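Long-range contact in HAT1-interacting factor 1 (Saccharomyces cerevisiae, PDB 4NQ0), which acts as a nuclear histone chaperone specific for H3 and H4 within the HAT-B acetyltransferase complex, serving chromatin assembly and telomere silencing: residues 37-49 and 63-77. Residues are numbered along the deposited sequence; the frame is centred on the assembly and turned at random.
Sequences KFLEAAKRCQQTL and LFTIFAQAVYNMEVQ
Two chi1 torsions bring the key rings of this helix pair together: Phe38 keeps CG anti to its carbonyl carbon (chi1 -61°) and lays its ring on Asn73, while Phe67 turns CG anti to its backbone N (chi1 -162°), which carries its ring across to Ala42 and Gln46. Over the Phe38 face, Asn73 CB stands 3.5 Å from the ring centroid, nearly on the normal, a CH-pi contact; the Asn73 amide continues the stack, tilted only 9° from the ring. Gln77 NE2 meets the ring edge at CE2, its amide turned almost perpendicular to the ring, but this side chain is poorly ordered and the contact less certain. With Ala70 and Met74 these residues form the hole that Phe38 fills as a knob. Replacing Phe38 by an alanine would remove the ring and is likely to open a gap above Asn73 CB, leaving the Asn73 amide without its stacking surface.

Small residues lie where the backbones come close: Ala42 CB lies 3.5 Å from Ala70 CB, and the segment axes approach to 8.1 Å. Phe67 is the reciprocal knob, seated among Ala42, Cys45, Gln46 and Leu49, with its CZ 3.6 Å from Gln46 CB. Cys45 SG packs 3.7 Å from Ile66 CG2. At the far end Leu49 straddles two rings, CD1 lying over the Phe64 face 4.1 Å from its centroid and also at the edge of Phe67.

The roughly antiparallel helices are consecutive in an all-helical chain of the TPR-containing NASP family. Helix 14-34 packs against Phe38 and Leu63, helix 202-218 touches Phe64 and Val71, and Phe194 and Phe198, both in loop regions, reach Leu49 and Ala42 respectively.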
ATOM      1  N   LYS A  37      15.806   1.957  12.739  1.00 44.81           N
ATOM      2  CA  LYS A  37      15.516   2.088  14.166  1.00 44.81           C
ATOM      3  C   LYS A  37      14.004   2.194  14.350  1.00 43.29           C
ATOM      4  O   LYS A  37      13.445   3.283  14.527  1.00 42.74           O
ATOM      5  CB  LYS A  37      16.242   3.300  14.748  1.00 45.52           C
ATOM      6  CG  LYS A  37      17.741   3.107  14.880  1.00 47.47           C
ATOM      7  CD  LYS A  37      18.460   4.453  15.001  1.00 49.56           C
ATOM      8  CE  LYS A  37      19.814   4.318  15.685  1.00 51.55           C
ATOM      9  NZ  LYS A  37      20.539   5.623  15.680  1.00 53.42           N
ATOM     10  N   PHE A  38      13.356   1.034  14.323  1.00 42.62           N
ATOM     11  CA  PHE A  38      11.905   0.937  14.126  1.00 41.06           C
ATOM     12  C   PHE A  38      11.080   1.333  15.341  1.00 40.23           C
ATOM     13  O   PHE A  38      10.109   2.072  15.218  1.00 39.48           O
ATOM     14  CB  PHE A  38      11.533  -0.483  13.719  1.00 41.14           C
ATOM     15  CG  PHE A  38      12.168  -0.934  12.434  1.00 41.43           C
ATOM     16  CD1 PHE A  38      11.999  -0.197  11.266  1.00 40.73           C
ATOM     17  CD2 PHE A  38      12.917  -2.101  12.383  1.00 41.96           C
ATOM     18  CE1 PHE A  38      12.577  -0.608  10.071  1.00 40.63           C
ATOM     19  CE2 PHE A  38      13.498  -2.518  11.187  1.00 42.04           C
ATOM     20  CZ  PHE A  38      13.322  -1.767  10.030  1.00 41.82           C
ATOM     21  N   LEU A  39      11.446   0.817  16.505  1.00 40.35           N
ATOM     22  CA  LEU A  39      10.781   1.196  17.740  1.00 39.98           C
ATOM     23  C   LEU A  39      10.899   2.708  17.923  1.00 39.63           C
ATOM     24  O   LEU A  39       9.935   3.375  18.300  1.00 39.29           O
ATOM     25  CB  LEU A  39      11.396   0.455  18.926  1.00 40.87           C
ATOM     26  CG  LEU A  39      10.921   0.824  20.335  1.00 40.50           C
ATOM     27  CD1 LEU A  39       9.425   0.593  20.498  1.00 39.15           C
ATOM     28  CD2 LEU A  39      11.714   0.035  21.374  1.00 40.31           C
ATOM     29  N   GLU A  40      12.077   3.235  17.609  1.00 39.66           N
ATOM     30  CA  GLU A  40      12.388   4.637  17.811  1.00 39.56           C
ATOM     31  C   GLU A  40      11.623   5.559  16.847  1.00 37.87           C
ATOM     32  O   GLU A  40      11.156   6.618  17.247  1.00 36.72           O
ATOM     33  CB  GLU A  40      13.895   4.859  17.688  1.00 40.97           C
ATOM     34  CG  GLU A  40      14.733   4.172  18.788  1.00 44.26           C
ATOM     35  CD  GLU A  40      15.214   2.748  18.432  1.00 47.69           C
ATOM     36  OE1 GLU A  40      14.700   2.120  17.464  1.00 47.06           O
ATOM     37  OE2 GLU A  40      16.121   2.253  19.146  1.00 50.65           O
ATOM     38  N   ALA A  41      11.502   5.148  15.586  1.00 37.04           N
ATOM     39  CA  ALA A  41      10.709   5.891  14.589  1.00 35.72           C
ATOM     40  C   ALA A  41       9.222   5.857  14.951  1.00 34.78           C
ATOM     41  O   ALA A  41       8.530   6.870  14.859  1.00 33.70           O
ATOM     42  CB  ALA A  41      10.937   5.327  13.191  1.00 35.34           C
ATOM     43  N   ALA A  42       8.744   4.692  15.386  1.00 34.54           N
ATOM     44  CA  ALA A  42       7.354   4.537  15.814  1.00 33.95           C
ATOM     45  C   ALA A  42       7.026   5.406  17.036  1.00 34.23           C
ATOM     46  O   ALA A  42       6.016   6.138  17.042  1.00 33.58           O
ATOM     47  CB  ALA A  42       7.056   3.079  16.107  1.00 34.29           C
ATOM     48  N   LYS A  43       7.868   5.326  18.068  1.00 34.40           N
ATOM     49  CA  LYS A  43       7.673   6.140  19.267  1.00 34.59           C
ATOM     50  C   LYS A  43       7.639   7.608  18.907  1.00 33.44           C
ATOM     51  O   LYS A  43       6.845   8.365  19.437  1.00 33.15           O
ATOM     52  CB  LYS A  43       8.768   5.903  20.315  1.00 35.46           C
ATOM     53  CG  LYS A  43       8.599   4.609  21.095  1.00 37.70           C
ATOM     54  CD  LYS A  43       9.298   4.630  22.467  1.00 41.96           C
ATOM     55  CE  LYS A  43      10.738   4.098  22.428  1.00 44.63           C
ATOM     56  NZ  LYS A  43      11.054   3.205  23.610  1.00 46.23           N
ATOM     57  N   ARG A  44       8.520   8.000  18.007  1.00 33.19           N
ATOM     58  CA  ARG A  44       8.603   9.385  17.576  1.00 32.69           C
ATOM     59  C   ARG A  44       7.278   9.851  16.970  1.00 31.37           C
ATOM     60  O   ARG A  44       6.817  10.967  17.236  1.00 31.14           O
ATOM     61  CB  ARG A  44       9.706   9.526  16.534  1.00 33.32           C
ATOM     62  CG  ARG A  44      10.182  10.924  16.357  1.00 34.05           C
ATOM     63  CD  ARG A  44      11.346  11.180  17.274  1.00 36.42           C
ATOM     64  NE  ARG A  44      11.590  12.604  17.402  1.00 37.29           N
ATOM     65  CZ  ARG A  44      12.551  13.130  18.146  1.00 38.61           C
ATOM     66  NH1 ARG A  44      13.386  12.349  18.825  1.00 40.90           N
ATOM     67  NH2 ARG A  44      12.682  14.446  18.202  1.00 38.25           N
ATOM     68  N   CYS A  45       6.689   8.998  16.133  1.00 30.49           N
ATOM     69  CA  CYS A  45       5.399   9.287  15.495  1.00 29.75           C
ATOM     70  C   CYS A  45       4.297   9.296  16.537  1.00 29.42           C
ATOM     71  O   CYS A  45       3.492  10.210  16.577  1.00 27.93           O
ATOM     72  CB  CYS A  45       5.059   8.241  14.420  1.00 29.38           C
ATOM     73  SG  CYS A  45       6.127   8.291  12.964  1.00 30.89           S
ATOM     74  N   GLN A  46       4.271   8.261  17.375  1.00 30.28           N
ATOM     75  CA  GLN A  46       3.243   8.131  18.405  1.00 31.00           C
ATOM     76  C   GLN A  46       3.192   9.353  19.331  1.00 31.37           C
ATOM     77  O   GLN A  46       2.132   9.926  19.550  1.00 30.87           O
ATOM     78  CB  GLN A  46       3.472   6.858  19.228  1.00 31.78           C
ATOM     79  CG  GLN A  46       2.543   6.704  20.421  1.00 32.41           C
ATOM     80  CD  GLN A  46       3.252   6.949  21.737  1.00 35.74           C
ATOM     81  OE1 GLN A  46       4.347   6.422  21.961  1.00 35.32           O
ATOM     82  NE2 GLN A  46       2.630   7.742  22.628  1.00 36.17           N
ATOM     83  N   GLN A  47       4.346   9.746  19.862  1.00 31.95           N
ATOM     84  CA  GLN A  47       4.408  10.867  20.801  1.00 32.19           C
ATOM     85  C   GLN A  47       4.075  12.187  20.115  1.00 31.48           C
ATOM     86  O   GLN A  47       3.439  13.046  20.704  1.00 31.50           O
ATOM     87  CB  GLN A  47       5.784  10.946  21.453  1.00 33.11           C
ATOM     88  CG  GLN A  47       6.109   9.740  22.327  1.00 35.49           C
ATOM     89  CD  GLN A  47       7.570   9.666  22.662  1.00 39.67           C
ATOM     90  OE1 GLN A  47       8.285  10.666  22.587  1.00 43.03           O
ATOM     91  NE2 GLN A  47       8.037   8.481  23.023  1.00 41.89           N
ATOM     92  N   THR A  48       4.501  12.354  18.869  1.00 31.09           N
ATOM     93  CA  THR A  48       4.128  13.551  18.119  1.00 30.70           C
ATOM     94  C   THR A  48       2.609  13.568  17.935  1.00 30.14           C
ATOM     95  O   THR A  48       1.976  14.592  18.188  1.00 29.49           O
ATOM     96  CB  THR A  48       4.862  13.645  16.756  1.00 30.97           C
ATOM     97  OG1 THR A  48       6.278  13.559  16.971  1.00 31.96           O
ATOM     98  CG2 THR A  48       4.539  14.960  16.050  1.00 30.03           C
ATOM     99  N   LEU A  49       2.025  12.429  17.544  1.00 29.60           N
ATOM    100  CA  LEU A  49       0.582  12.366  17.309  1.00 29.50           C
ATOM    101  C   LEU A  49      -0.210  12.645  18.608  1.00 30.29           C
ATOM    102  O   LEU A  49      -1.207  13.345  18.561  1.00 29.14           O
ATOM    103  CB  LEU A  49       0.148  11.036  16.652  1.00 29.02           C
ATOM    104  CG  LEU A  49       0.425  10.885  15.141  1.00 28.51           C
ATOM    105  CD1 LEU A  49       0.269   9.460  14.651  1.00 27.18           C
ATOM    106  CD2 LEU A  49      -0.443  11.820  14.301  1.00 26.95           C
ATOM    107  N   LEU A  63       3.155  10.823   9.271  1.00 29.22           N
ATOM    108  CA  LEU A  63       3.207  10.347  10.650  1.00 28.36           C
ATOM    109  C   LEU A  63       2.558   8.972  10.765  1.00 28.33           C
ATOM    110  O   LEU A  63       3.047   8.109  11.487  1.00 28.06           O
ATOM    111  CB  LEU A  63       2.531  11.326  11.614  1.00 28.38           C
ATOM    112  CG  LEU A  63       3.286  12.644  11.847  1.00 27.77           C
ATOM    113  CD1 LEU A  63       2.382  13.663  12.487  1.00 27.38           C
ATOM    114  CD2 LEU A  63       4.534  12.433  12.689  1.00 25.16           C
ATOM    115  N   PHE A  64       1.466   8.774  10.037  1.00 27.87           N
ATOM    116  CA  PHE A  64       0.761   7.497  10.043  1.00 27.94           C
ATOM    117  C   PHE A  64       1.499   6.440   9.230  1.00 27.89           C
ATOM    118  O   PHE A  64       1.657   5.295   9.674  1.00 27.66           O
ATOM    119  CB  PHE A  64      -0.677   7.706   9.548  1.00 28.13           C
ATOM    120  CG  PHE A  64      -1.544   8.454  10.526  1.00 27.71           C
ATOM    121  CD1 PHE A  64      -2.322   7.765  11.446  1.00 28.89           C
ATOM    122  CD2 PHE A  64      -1.567   9.846  10.542  1.00 27.86           C
ATOM    123  CE1 PHE A  64      -3.124   8.448  12.362  1.00 28.30           C
ATOM    124  CE2 PHE A  64      -2.357  10.529  11.457  1.00 27.92           C
ATOM    125  CZ  PHE A  64      -3.136   9.836  12.360  1.00 27.46           C
ATOM    126  N   THR A  65       2.010   6.828   8.064  1.00 28.11           N
ATOM    127  CA  THR A  65       2.678   5.854   7.181  1.00 28.40           C
ATOM    128  C   THR A  65       4.025   5.382   7.725  1.00 28.65           C
ATOM    129  O   THR A  65       4.328   4.181   7.697  1.00 28.57           O
ATOM    130  CB  THR A  65       2.826   6.383   5.746  1.00 28.67           C
ATOM    131  OG1 THR A  65       3.708   7.513   5.728  1.00 29.88           O
ATOM    132  CG2 THR A  65       1.461   6.789   5.200  1.00 27.29           C
ATOM    133  N   ILE A  66       4.815   6.309   8.256  1.00 28.98           N
ATOM    134  CA  ILE A  66       6.059   5.948   8.943  1.00 29.56           C
ATOM    135  C   ILE A  66       5.771   5.082  10.171  1.00 29.53           C
ATOM    136  O   ILE A  66       6.418   4.047  10.372  1.00 29.74           O
ATOM    137  CB  ILE A  66       6.873   7.204   9.340  1.00 30.29           C
ATOM    138  CG1 ILE A  66       7.339   7.944   8.078  1.00 30.62           C
ATOM    139  CG2 ILE A  66       8.079   6.821  10.188  1.00 30.92           C
ATOM    140  CD1 ILE A  66       7.746   9.358   8.326  1.00 31.46           C
ATOM    141  N   PHE A  67       4.781   5.487  10.972  1.00 29.55           N
ATOM    142  CA  PHE A  67       4.378   4.735  12.166  1.00 29.80           C
ATOM    143  C   PHE A  67       4.011   3.300  11.756  1.00 30.41           C
ATOM    144  O   PHE A  67       4.453   2.330  12.380  1.00 31.09           O
ATOM    145  CB  PHE A  67       3.184   5.445  12.834  1.00 29.42           C
ATOM    146  CG  PHE A  67       2.900   5.054  14.287  1.00 28.75           C
ATOM    147  CD1 PHE A  67       3.479   3.946  14.908  1.00 29.24           C
ATOM    148  CD2 PHE A  67       1.978   5.798  15.012  1.00 26.86           C
ATOM    149  CE1 PHE A  67       3.154   3.624  16.226  1.00 28.77           C
ATOM    150  CE2 PHE A  67       1.654   5.483  16.325  1.00 27.78           C
ATOM    151  CZ  PHE A  67       2.245   4.399  16.931  1.00 28.81           C
ATOM    152  N   ALA A  68       3.220   3.167  10.695  1.00 30.58           N
ATOM    153  CA  ALA A  68       2.777   1.856  10.232  1.00 31.20           C
ATOM    154  C   ALA A  68       3.954   0.992   9.780  1.00 32.39           C
ATOM    155  O   ALA A  68       4.060  -0.165  10.169  1.00 32.36           O
ATOM    156  CB  ALA A  68       1.771   2.004   9.108  1.00 30.62           C
ATOM    157  N   GLN A  69       4.834   1.551   8.959  1.00 33.68           N
ATOM    158  CA  GLN A  69       6.038   0.831   8.548  1.00 35.24           C
ATOM    159  C   GLN A  69       6.846   0.392   9.756  1.00 36.30           C
ATOM    160  O   GLN A  69       7.247  -0.764   9.842  1.00 36.60           O
ATOM    161  CB  GLN A  69       6.922   1.695   7.665  1.00 35.87           C
ATOM    162  CG  GLN A  69       6.328   2.026   6.313  1.00 37.15           C
ATOM    163  CD  GLN A  69       7.318   1.823   5.182  1.00 40.24           C
ATOM    164  OE1 GLN A  69       7.591   2.740   4.411  1.00 42.93           O
ATOM    165  NE2 GLN A  69       7.866   0.613   5.083  1.00 41.77           N
ATOM    166  N   ALA A  70       7.057   1.316  10.696  1.00 36.97           N
ATOM    167  CA  ALA A  70       7.880   1.039  11.869  1.00 37.88           C
ATOM    168  C   ALA A  70       7.352  -0.168  12.620  1.00 38.86           C
ATOM    169  O   ALA A  70       8.103  -1.100  12.923  1.00 39.55           O
ATOM    170  CB  ALA A  70       7.934   2.250  12.789  1.00 37.75           C
ATOM    171  N   VAL A  71       6.051  -0.155  12.896  1.00 39.19           N
ATOM    172  CA  VAL A  71       5.428  -1.194  13.697  1.00 40.31           C
ATOM    173  C   VAL A  71       5.349  -2.519  12.929  1.00 41.46           C
ATOM    174  O   VAL A  71       5.534  -3.585  13.506  1.00 42.08           O
ATOM    175  CB  VAL A  71       4.036  -0.745  14.191  1.00 40.15           C
ATOM    176  CG1 VAL A  71       3.340  -1.864  14.911  1.00 40.47           C
ATOM    177  CG2 VAL A  71       4.176   0.470  15.110  1.00 39.31           C
ATOM    178  N   TYR A  72       5.094  -2.450  11.629  1.00 42.16           N
ATOM    179  CA  TYR A  72       5.129  -3.647  10.791  1.00 43.49           C
ATOM    180  C   TYR A  72       6.492  -4.334  10.903  1.00 45.16           C
ATOM    181  O   TYR A  72       6.575  -5.531  11.178  1.00 45.70           O
ATOM    182  CB  TYR A  72       4.827  -3.291   9.327  1.00 42.96           C
ATOM    183  CG  TYR A  72       5.149  -4.388   8.331  1.00 44.22           C
ATOM    184  CD1 TYR A  72       4.603  -5.658   8.468  1.00 45.52           C
ATOM    185  CD2 TYR A  72       5.984  -4.149   7.243  1.00 45.52           C
ATOM    186  CE1 TYR A  72       4.887  -6.664   7.551  1.00 47.20           C
ATOM    187  CE2 TYR A  72       6.274  -5.144   6.325  1.00 46.57           C
ATOM    188  CZ  TYR A  72       5.720  -6.401   6.483  1.00 47.36           C
ATOM    189  OH  TYR A  72       6.006  -7.399   5.577  1.00 49.38           O
ATOM    190  N   ASN A  73       7.554  -3.563  10.703  1.00 46.40           N
ATOM    191  CA  ASN A  73       8.915  -4.101  10.755  1.00 48.33           C
ATOM    192  C   ASN A  73       9.343  -4.622  12.126  1.00 50.06           C
ATOM    193  O   ASN A  73      10.214  -5.491  12.213  1.00 51.09           O
ATOM    194  CB  ASN A  73       9.913  -3.072  10.234  1.00 48.31           C
ATOM    195  CG  ASN A  73      10.118  -3.183   8.745  1.00 48.91           C
ATOM    196  OD1 ASN A  73      10.665  -4.178   8.269  1.00 50.58           O
ATOM    197  ND2 ASN A  73       9.679  -2.171   7.995  1.00 47.95           N
ATOM    198  N   MET A  74       8.734  -4.086  13.184  1.00 51.20           N
ATOM    199  CA  MET A  74       8.935  -4.589  14.539  1.00 52.85           C
ATOM    200  C   MET A  74       8.396  -6.008  14.650  1.00 54.23           C
ATOM    201  O   MET A  74       9.007  -6.863  15.297  1.00 55.45           O
ATOM    202  CB  MET A  74       8.232  -3.697  15.578  1.00 52.63           C
ATOM    203  CG  MET A  74       8.981  -2.420  15.957  1.00 52.57           C
ATOM    204  SD  MET A  74       7.956  -1.250  16.897  1.00 52.46           S
ATOM    205  CE  MET A  74       7.541  -2.228  18.345  1.00 52.50           C
ATOM    206  N   GLU A  75       7.244  -6.256  14.033  1.00 54.56           N
ATOM    207  CA  GLU A  75       6.621  -7.574  14.095  1.00 55.72           C
ATOM    208  C   GLU A  75       7.416  -8.576  13.264  1.00 56.99           C
ATOM    209  O   GLU A  75       7.644  -9.704  13.706  1.00 57.87           O
ATOM    210  CB  GLU A  75       5.167  -7.510  13.622  1.00 54.95           C
ATOM    211  CG  GLU A  75       4.380  -8.813  13.800  1.00 55.63           C
ATOM    212  CD  GLU A  75       4.328  -9.304  15.244  1.00 57.30           C
ATOM    213  OE1 GLU A  75       4.252  -8.474  16.175  1.00 56.22           O
ATOM    214  OE2 GLU A  75       4.354 -10.535  15.447  1.00 59.55           O
ATOM    215  N   VAL A  76       7.842  -8.160  12.070  1.00 57.49           N
ATOM    216  CA  VAL A  76       8.701  -8.987  11.225  1.00 58.84           C
ATOM    217  C   VAL A  76       9.919  -9.441  12.032  1.00 60.85           C
ATOM    218  O   VAL A  76      10.205 -10.638  12.113  1.00 62.04           O
ATOM    219  CB  VAL A  76       9.158  -8.237   9.942  1.00 58.17           C
ATOM    220  CG1 VAL A  76      10.292  -8.980   9.254  1.00 58.72           C
ATOM    221  CG2 VAL A  76       7.994  -8.056   8.980  1.00 57.11           C
ATOM    222  N   GLN A  77      10.607  -8.478  12.643  1.00 62.01           N
ATOM    223  CA  GLN A  77      11.762  -8.757  13.515  1.00 63.88           C
ATOM    224  C   GLN A  77      11.425  -9.667  14.695  1.00 65.09           C
ATOM    225  O   GLN A  77      12.262 -10.464  15.112  1.00 66.52           O
ATOM    226  CB  GLN A  77      12.381  -7.460  14.048  1.00 63.95           C
ATOM    227  CG  GLN A  77      13.353  -6.780  13.087  1.00 64.70           C
ATOM    228  CD  GLN A  77      14.180  -5.693  13.762  1.00 66.44           C
ATOM    229  OE1 GLN A  77      13.831  -5.206  14.843  1.00 67.92           O
ATOM    230  NE2 GLN A  77      15.285  -5.313  13.130  1.00 67.42           N
TER